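Local coordinates for Lmo0325 protein (Listeria monocytogenes EGD-e, PDB 4RYK), which is a putative transcriptional regulator that probably binds DNA through an N-terminal helix-turn-helix domain, joined to a helical C-terminal domain of the Rgg type, at residues A[114-126]-A[139-152]. Residues are numbered along the deposited sequence; the frame is centred on the assembly and turned at random.
Sequences EVRKAILHTRIQT and SNISDEYKKIIHDY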
loop_
_atom_site.group_PDB
_atom_site.type_symbol
_atom_site.label_atom_id
_atom_site.label_comp_id
_atom_site.label_asym_id
_atom_site.label_seq_id
_atom_site.Cartn_x
_atom_site.Cartn_y
_atom_site.Cartn_z
ATOM N N GLU A 114 12.603 24.019 7.566
ATOM C CA GLU A 114 12.787 24.391 8.982
ATOM C C GLU A 114 12.201 23.365 9.940
ATOM O O GLU A 114 12.839 22.983 10.942
ATOM C CB GLU A 114 12.185 25.759 9.324
ATOM C CG GLU A 114 13.026 26.987 8.996
ATOM C CD GLU A 114 14.445 26.939 9.544
ATOM O OE1 GLU A 114 15.382 26.941 8.706
ATOM O OE2 GLU A 114 14.626 26.901 10.795
ATOM N N VAL A 115 11.006 22.886 9.651
ATOM C CA VAL A 115 10.364 21.935 10.572
ATOM C C VAL A 115 11.071 20.614 10.529
ATOM O O VAL A 115 11.319 20.025 11.551
ATOM C CB VAL A 115 8.901 21.716 10.256
ATOM C CG1 VAL A 115 8.256 20.808 11.278
ATOM C CG2 VAL A 115 8.240 23.025 10.339
ATOM N N ARG A 116 11.429 20.154 9.343
ATOM C CA ARG A 116 12.149 18.880 9.251
ATOM C C ARG A 116 13.478 18.978 9.924
ATOM O O ARG A 116 13.892 18.053 10.643
ATOM C CB ARG A 116 12.290 18.449 7.804
ATOM C CG ARG A 116 10.967 17.957 7.247
ATOM C CD ARG A 116 11.109 17.507 5.806
ATOM N NE ARG A 116 9.899 16.906 5.220
ATOM C CZ ARG A 116 9.921 16.283 4.045
ATOM N NH1 ARG A 116 11.062 16.197 3.366
ATOM N NH2 ARG A 116 8.817 15.771 3.523
ATOM N N LYS A 117 14.156 20.093 9.730
ATOM C CA LYS A 117 15.442 20.310 10.433
ATOM C C LYS A 117 15.275 20.351 11.926
ATOM O O LYS A 117 16.089 19.791 12.652
ATOM C CB LYS A 117 16.114 21.577 9.969
ATOM C CG LYS A 117 16.594 21.441 8.541
ATOM C CD LYS A 117 17.496 22.584 8.119
ATOM C CE LYS A 117 16.737 23.851 7.826
ATOM N NZ LYS A 117 17.351 24.503 6.626
ATOM N N ALA A 118 14.196 20.975 12.390
ATOM C CA ALA A 118 13.961 21.036 13.838
ATOM C C ALA A 118 13.752 19.631 14.386
ATOM O O ALA A 118 14.223 19.272 15.460
ATOM C CB ALA A 118 12.779 21.952 14.155
ATOM N N ILE A 119 13.068 18.792 13.625
ATOM C CA ILE A 119 12.826 17.423 14.089
ATOM C C ILE A 119 14.138 16.668 14.259
ATOM O O ILE A 119 14.405 16.024 15.284
ATOM C CB ILE A 119 11.830 16.694 13.154
ATOM C CG1 ILE A 119 10.404 17.159 13.504
ATOM C CG2 ILE A 119 11.897 15.186 13.317
ATOM C CD1 ILE A 119 9.433 16.884 12.406
ATOM N N LEU A 120 14.973 16.782 13.258
ATOM C CA LEU A 120 16.247 16.156 13.293
ATOM C C LEU A 120 17.109 16.682 14.451
ATOM O O LEU A 120 17.749 15.909 15.147
ATOM C CB LEU A 120 16.947 16.423 11.972
ATOM C CG LEU A 120 16.794 15.439 10.825
ATOM C CD1 LEU A 120 17.423 16.042 9.582
ATOM C CD2 LEU A 120 17.488 14.125 11.127
ATOM N N HIS A 121 17.178 18.005 14.612
ATOM C CA HIS A 121 17.949 18.566 15.699
ATOM C C HIS A 121 17.479 18.021 17.010
ATOM O O HIS A 121 18.302 17.621 17.820
ATOM C CB HIS A 121 17.796 20.070 15.768
ATOM C CG HIS A 121 18.770 20.804 14.919
ATOM N ND1 HIS A 121 18.399 21.486 13.778
ATOM C CD2 HIS A 121 20.105 20.984 15.056
ATOM C CE1 HIS A 121 19.462 22.060 13.244
ATOM N NE2 HIS A 121 20.507 21.770 14.002
ATOM N N THR A 122 16.167 18.005 17.250
ATOM C CA THR A 122 15.690 17.545 18.544
ATOM C C THR A 122 16.055 16.099 18.756
ATOM O O THR A 122 16.366 15.699 19.885
ATOM C CB THR A 122 14.174 17.689 18.784
ATOM O OG1 THR A 122 13.432 16.873 17.870
ATOM C CG2 THR A 122 13.742 19.114 18.616
ATOM N N ARG A 123 16.007 15.315 17.687
ATOM C CA ARG A 123 16.286 13.887 17.792
ATOM C C ARG A 123 17.766 13.696 18.071
ATOM O O ARG A 123 18.151 12.840 18.862
ATOM C CB ARG A 123 15.823 13.172 16.505
ATOM C CG ARG A 123 15.949 11.669 16.475
ATOM C CD ARG A 123 15.314 10.970 17.653
ATOM N NE ARG A 123 13.878 10.950 17.581
ATOM C CZ ARG A 123 13.143 9.848 17.430
ATOM N NH1 ARG A 123 13.702 8.640 17.338
ATOM N NH2 ARG A 123 11.831 9.958 17.388
ATOM N N ILE A 124 18.607 14.512 17.469
ATOM C CA ILE A 124 20.052 14.417 17.787
ATOM C C ILE A 124 20.369 14.852 19.243
ATOM O O ILE A 124 21.134 14.187 19.923
ATOM C CB ILE A 124 20.911 15.199 16.780
ATOM C CG1 ILE A 124 20.834 14.554 15.383
ATOM C CG2 ILE A 124 22.365 15.316 17.260
ATOM C CD1 ILE A 124 21.050 15.543 14.251
ATOM N N GLN A 125 19.767 15.927 19.738
ATOM C CA GLN A 125 19.965 16.305 21.154
ATOM C C GLN A 125 19.430 15.203 22.100
ATOM O O GLN A 125 20.111 14.819 23.057
ATOM C CB GLN A 125 19.297 17.631 21.527
ATOM C CG GLN A 125 19.667 18.847 20.689
ATOM C CD GLN A 125 18.667 19.999 20.868
ATOM O OE1 GLN A 125 17.467 19.793 21.100
ATOM N NE2 GLN A 125 19.160 21.217 20.750
ATOM N N THR A 126 18.250 14.653 21.829
ATOM C CA THR A 126 17.723 13.584 22.677
ATOM C C THR A 126 18.618 12.343 22.730
ATOM O O THR A 126 18.897 11.839 23.825
ATOM C CB THR A 126 16.330 13.158 22.238
ATOM O OG1 THR A 126 15.525 14.328 22.235
ATOM C CG2 THR A 126 15.731 12.154 23.202
ATOM N N SER A 139 14.864 14.569 25.706
ATOM C CA SER A 139 14.866 14.763 27.149
ATOM C C SER A 139 15.722 15.998 27.544
ATOM O O SER A 139 15.574 16.535 28.648
ATOM C CB SER A 139 15.344 13.468 27.842
ATOM O OG SER A 139 14.439 12.374 27.630
ATOM N N ASN A 140 16.575 16.458 26.617
ATOM C CA ASN A 140 17.502 17.604 26.825
ATOM C C ASN A 140 17.267 18.773 25.830
ATOM O O ASN A 140 18.176 19.545 25.514
ATOM C CB ASN A 140 18.935 17.075 26.667
ATOM C CG ASN A 140 19.975 17.902 27.419
ATOM O OD1 ASN A 140 19.816 19.104 27.618
ATOM N ND2 ASN A 140 21.062 17.246 27.828
ATOM N N ILE A 141 16.025 18.917 25.373
ATOM C CA ILE A 141 15.723 19.602 24.103
ATOM C C ILE A 141 15.462 21.109 24.171
ATOM O O ILE A 141 14.718 21.588 25.025
ATOM C CB ILE A 141 14.500 18.950 23.425
ATOM C CG1 ILE A 141 14.829 17.498 23.049
ATOM C CG2 ILE A 141 14.060 19.746 22.202
ATOM C CD1 ILE A 141 13.596 16.635 22.866
ATOM N N SER A 142 16.051 21.824 23.216
ATOM C CA SER A 142 15.831 23.252 23.039
ATOM C C SER A 142 14.374 23.632 22.831
ATOM O O SER A 142 13.652 23.006 22.035
ATOM C CB SER A 142 16.604 23.774 21.834
ATOM O OG SER A 142 17.965 23.971 22.157
ATOM N N ASP A 143 13.973 24.692 23.528
ATOM C CA ASP A 143 12.672 25.279 23.298
ATOM C C ASP A 143 12.554 25.763 21.877
ATOM O O ASP A 143 11.473 25.708 21.352
ATOM C CB ASP A 143 12.369 26.446 24.261
ATOM C CG ASP A 143 11.952 25.963 25.645
ATOM O OD1 ASP A 143 11.360 24.857 25.720
ATOM O OD2 ASP A 143 12.223 26.676 26.650
ATOM N N GLU A 144 13.644 26.250 21.276
ATOM C CA GLU A 144 13.592 26.821 19.927
ATOM C C GLU A 144 13.058 25.822 18.906
ATOM O O GLU A 144 12.260 26.169 18.066
ATOM C CB GLU A 144 14.952 27.357 19.469
ATOM C CG GLU A 144 16.010 26.305 19.140
ATOM C CD GLU A 144 17.441 26.861 19.199
ATOM O OE1 GLU A 144 17.798 27.681 18.327
ATOM O OE2 GLU A 144 18.225 26.486 20.102
ATOM N N TYR A 145 13.468 24.571 19.006
ATOM C CA TYR A 145 13.034 23.599 18.018
ATOM C C TYR A 145 11.616 23.163 18.288
ATOM O O TYR A 145 10.882 22.927 17.372
ATOM C CB TYR A 145 13.989 22.408 17.952
ATOM C CG TYR A 145 15.408 22.822 17.659
ATOM C CD1 TYR A 145 15.706 23.561 16.523
ATOM C CD2 TYR A 145 16.430 22.504 18.518
ATOM C CE1 TYR A 145 16.980 23.964 16.245
ATOM C CE2 TYR A 145 17.728 22.896 18.246
ATOM C CZ TYR A 145 17.986 23.631 17.102
ATOM O OH TYR A 145 19.265 24.046 16.817
ATOM N N LYS A 146 11.215 23.077 19.539
ATOM C CA LYS A 146 9.830 22.714 19.842
ATOM C C LYS A 146 8.880 23.825 19.398
ATOM O O LYS A 146 7.793 23.573 18.896
ATOM C CB LYS A 146 9.657 22.494 21.326
ATOM C CG LYS A 146 10.466 21.329 21.888
ATOM C CD LYS A 146 10.732 21.541 23.374
ATOM C CE LYS A 146 9.454 21.748 24.191
ATOM N NZ LYS A 146 9.708 22.613 25.381
ATOM N N LYS A 147 9.311 25.065 19.580
ATOM C CA LYS A 147 8.549 26.195 19.109
ATOM C C LYS A 147 8.367 26.179 17.589
ATOM O O LYS A 147 7.290 26.487 17.068
ATOM C CB LYS A 147 9.235 27.481 19.531
ATOM C CG LYS A 147 8.506 28.733 19.081
ATOM C CD LYS A 147 9.145 29.954 19.728
ATOM C CE LYS A 147 8.959 31.204 18.877
ATOM N NZ LYS A 147 7.516 31.496 18.743
ATOM N N ILE A 148 9.423 25.863 16.864
ATOM C CA ILE A 148 9.313 25.810 15.406
ATOM C C ILE A 148 8.255 24.783 14.973
ATOM O O ILE A 148 7.468 25.017 14.082
ATOM C CB ILE A 148 10.672 25.502 14.770
ATOM C CG1 ILE A 148 11.520 26.768 14.744
ATOM C CG2 ILE A 148 10.515 24.981 13.339
ATOM C CD1 ILE A 148 12.994 26.488 14.479
ATOM N N ILE A 149 8.251 23.644 15.618
ATOM C CA ILE A 149 7.348 22.573 15.252
ATOM C C ILE A 149 5.921 22.965 15.642
ATOM O O ILE A 149 5.003 22.869 14.853
ATOM C CB ILE A 149 7.758 21.271 15.961
ATOM C CG1 ILE A 149 9.103 20.810 15.415
ATOM C CG2 ILE A 149 6.672 20.201 15.780
ATOM C CD1 ILE A 149 9.839 19.878 16.362
ATOM N N HIS A 150 5.759 23.441 16.869
ATOM C CA HIS A 150 4.465 23.943 17.318
ATOM C C HIS A 150 3.895 24.978 16.361
ATOM O O HIS A 150 2.709 24.914 15.991
ATOM C CB HIS A 150 4.552 24.573 18.714
ATOM C CG HIS A 150 3.317 25.311 19.086
ATOM N ND1 HIS A 150 3.110 26.635 18.739
ATOM C CD2 HIS A 150 2.179 24.892 19.682
ATOM C CE1 HIS A 150 1.904 27.006 19.144
ATOM N NE2 HIS A 150 1.324 25.973 19.730
ATOM N N ASP A 151 4.732 25.933 15.990
ATOM C CA ASP A 151 4.257 27.077 15.212
ATOM C C ASP A 151 3.961 26.715 13.762
ATOM O O ASP A 151 3.179 27.401 13.117
ATOM C CB ASP A 151 5.269 28.209 15.198
ATOM C CG ASP A 151 5.382 28.927 16.542
ATOM O OD1 ASP A 151 4.578 28.651 17.441
ATOM O OD2 ASP A 151 6.295 29.747 16.681
ATOM N N TYR A 152 4.617 25.697 13.233
ATOM C CA TYR A 152 4.263 25.197 11.909
ATOM C C TYR A 152 2.830 24.623 11.885
ATOM O O TYR A 152 2.044 24.911 11.003
ATOM C CB TYR A 152 5.244 24.089 11.474
ATOM C CG TYR A 152 4.821 23.445 10.166
ATOM C CD1 TYR A 152 4.985 24.122 8.959
ATOM C CD2 TYR A 152 4.220 22.202 10.134
ATOM C CE1 TYR A 152 4.553 23.590 7.751
ATOM C CE2 TYR A 152 3.825 21.619 8.925
ATOM C CZ TYR A 152 3.997 22.307 7.728
ATOM O OH TYR A 152 3.563 21.786 6.495
#
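Ala118 and Tyr145 mark the tightest backbone approach, CA to CA 5.0 Å, between two roughly antiparallel helical segments, 114-126 and 143-152, whose axes pass 8.8 Å apart at 142°. Tyr145 is the knob here, set into a hole made by Ala118, His121, Thr122 and Gln125. Its ring lies almost parallel to the His121 imidazole in an offset stack, planes 3° apart and centroids separated by 4.6 Å. The offset puts His121 CB, a CH-pi donor, over the middle of the phenol ring, while Tyr145 OH sits over the imidazole. Glu144 CG covers the other face of the phenol, and Gln125 NE2 meets its edge near the ring plane, 3.3 Å from Tyr145 CE2.

That same amide grips the start of the second helix. With its chain extended beyond CG (chi2 163°), Gln125 takes a hydrogen bond on OE1 from Ser142 N at 3.3 Å, and NE2 gives a weak one to Ser142 OG. Ser142 holds the N-cap position, though its side chain makes no capping bond. Beside it, Thr122 CG2 packs 3.4 Å from Tyr145 CB and also touches Ile141 CG2.

Toward the N-terminal end of 114-126 the contact turns apolar. Ala118 CB rests against both Ile148 CG2 and Ile149 CG1, and Val115 CG2 presses on Tyr152 at CB and CG. Tyr152 OH is hydrogen-bonded to Glu163 OE2, and Ile166 of helix 161-170 also packs against Val115, Ile149 and Tyr152. Two helices consecutive in the chain, packed roughly antiparallel in this way, are consistent with the TPR-like helical-hairpin architecture of Rgg-type C-terminal domains.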